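Local coordinates for protein DNA replication factor Cdt1 (Mus musculus, PDB 3A4C) that licenses DNA replication by cooperating with CDC6 and the origin recognition complex to load the MCM complex onto DNA, and also supports mitosis, at residues 7-10 against 11-15. Sequence-based numbering, arbitrary orientation.
Sequences LRLQ and RLERL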
loop_
_atom_site.group_PDB
_atom_site.type_symbol
_atom_site.label_atom_id
_atom_site.label_comp_id
_atom_site.label_asym_id
_atom_site.label_seq_id
_atom_site.Cartn_x
_atom_site.Cartn_y
_atom_site.Cartn_z
ATOM N N LEU A 7 -3.553 15.716 6.061
ATOM C CA LEU A 7 -3.691 14.825 4.921
ATOM C C LEU A 7 -2.916 13.536 5.143
ATOM O O LEU A 7 -3.436 12.447 4.913
ATOM C CB LEU A 7 -3.214 15.505 3.649
ATOM C CG LEU A 7 -3.357 14.672 2.380
ATOM C CD1 LEU A 7 -4.784 14.155 2.240
ATOM C CD2 LEU A 7 -2.947 15.493 1.167
ATOM N N ARG A 8 -1.671 13.650 5.596
ATOM C CA ARG A 8 -0.888 12.457 5.885
ATOM C C ARG A 8 -1.588 11.556 6.904
ATOM O O ARG A 8 -1.647 10.341 6.734
ATOM C CB ARG A 8 0.518 12.793 6.387
ATOM C CG ARG A 8 1.377 11.528 6.558
ATOM C CD ARG A 8 2.801 11.838 6.986
ATOM N NE ARG A 8 3.576 10.624 7.251
ATOM C CZ ARG A 8 4.076 9.833 6.308
ATOM N NH1 ARG A 8 3.865 10.107 5.023
ATOM N NH2 ARG A 8 4.782 8.767 6.649
ATOM N N LEU A 9 -2.098 12.148 7.975
ATOM C CA LEU A 9 -2.795 11.366 8.987
ATOM C C LEU A 9 -4.014 10.662 8.374
ATOM O O LEU A 9 -4.293 9.514 8.696
ATOM C CB LEU A 9 -3.216 12.255 10.160
ATOM C CG LEU A 9 -3.666 11.509 11.412
ATOM C CD1 LEU A 9 -2.541 10.644 11.948
ATOM C CD2 LEU A 9 -4.141 12.492 12.469
ATOM N N GLN A 10 -4.732 11.356 7.495
ATOM C CA GLN A 10 -5.845 10.752 6.756
ATOM C C GLN A 10 -5.399 9.512 5.985
ATOM O O GLN A 10 -6.045 8.467 6.028
ATOM C CB GLN A 10 -6.458 11.758 5.775
ATOM C CG GLN A 10 -7.308 12.839 6.447
ATOM C CD GLN A 10 -7.896 13.837 5.463
ATOM O OE1 GLN A 10 -7.800 13.665 4.246
ATOM N NE2 GLN A 10 -8.513 14.891 5.992
ATOM N N ARG A 11 -4.290 9.639 5.271
ATOM C CA ARG A 11 -3.770 8.544 4.458
ATOM C C ARG A 11 -3.295 7.399 5.328
ATOM O O ARG A 11 -3.583 6.239 5.050
ATOM C CB ARG A 11 -2.620 9.050 3.584
ATOM C CG ARG A 11 -3.079 10.032 2.510
ATOM C CD ARG A 11 -1.910 10.634 1.758
ATOM N NE ARG A 11 -2.344 11.326 0.542
ATOM C CZ ARG A 11 -1.704 12.360 -0.000
ATOM N NH1 ARG A 11 -0.606 12.845 0.571
ATOM N NH2 ARG A 11 -2.167 12.923 -1.105
ATOM N N LEU A 12 -2.563 7.726 6.390
ATOM C CA LEU A 12 -2.014 6.700 7.277
ATOM C C LEU A 12 -3.119 5.870 7.926
ATOM O O LEU A 12 -2.956 4.673 8.186
ATOM C CB LEU A 12 -1.124 7.334 8.350
ATOM C CG LEU A 12 0.196 7.953 7.871
ATOM C CD1 LEU A 12 0.970 8.538 9.048
ATOM C CD2 LEU A 12 1.035 6.922 7.149
ATOM N N GLU A 13 -4.252 6.504 8.181
ATOM C CA GLU A 13 -5.364 5.799 8.796
ATOM C C GLU A 13 -5.970 4.743 7.871
ATOM O O GLU A 13 -6.562 3.772 8.338
ATOM C CB GLU A 13 -6.411 6.787 9.308
ATOM C CG GLU A 13 -5.994 7.415 10.640
ATOM C CD GLU A 13 -6.869 8.584 11.059
ATOM O OE1 GLU A 13 -7.687 9.051 10.234
ATOM O OE2 GLU A 13 -6.734 9.039 12.216
ATOM N N ARG A 14 -5.793 4.915 6.567
ATOM C CA ARG A 14 -6.336 3.963 5.600
ATOM C C ARG A 14 -5.438 2.753 5.384
ATOM O O ARG A 14 -5.876 1.746 4.833
ATOM C CB ARG A 14 -6.554 4.639 4.246
ATOM C CG ARG A 14 -7.484 5.830 4.271
ATOM C CD ARG A 14 -7.815 6.298 2.866
ATOM N NE ARG A 14 -8.689 7.467 2.894
ATOM C CZ ARG A 14 -8.265 8.721 2.783
ATOM N NH1 ARG A 14 -9.135 9.723 2.828
ATOM N NH2 ARG A 14 -6.973 8.978 2.623
ATOM N N LEU A 15 -4.173 2.861 5.774
ATOM C CA LEU A 15 -3.174 1.885 5.333
ATOM C C LEU A 15 -3.368 0.449 5.831
ATOM O O LEU A 15 -3.137 -0.501 5.081
ATOM C CB LEU A 15 -1.759 2.380 5.639
ATOM C CG LEU A 15 -1.376 3.620 4.824
ATOM C CD1 LEU A 15 0.107 3.907 4.969
ATOM C CD2 LEU A 15 -1.762 3.423 3.362
#
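R11 lays its guanidinium against the branched end of L7, one turn earlier in helix 3-27. L7 CD2 sits 3.3 Å above the guanidinium plane, displaced toward its rim, so the methyl packs over a face of the charged group; its 3.5 Å separation from R11 NH2 is a van der Waals contact. With CG beside the backbone N (chi1 -68°) and the chain extended to NE, R11 runs back toward the preceding turn. R8 and L12 have the same spacing but meet through other atoms: the aliphatic CG of R8 is 3.9 Å from L12 CD1, while L12 CD2 stands off one face of the R8 guanidinium. R14 passes across the Q10 carbonyl, whose O lies over a face of the guanidinium, 3.6 Å from R14 NH2. These i to i+4 pairs belong to the first long helix of a winged-helix domain, the C-terminal domain of Cdt1. Their spacing is set by main-chain bonds: L12 N to R8 O is 2.8 Å, with an N-H...O angle of 165°, whereas E13 N to L9 O is more bent, at 146°. Farther out, R8 NH2 forms a salt bridge with E104 of helix 90-104, and R14 NH2 is hydrogen-bonded to H59 of helix 53-66.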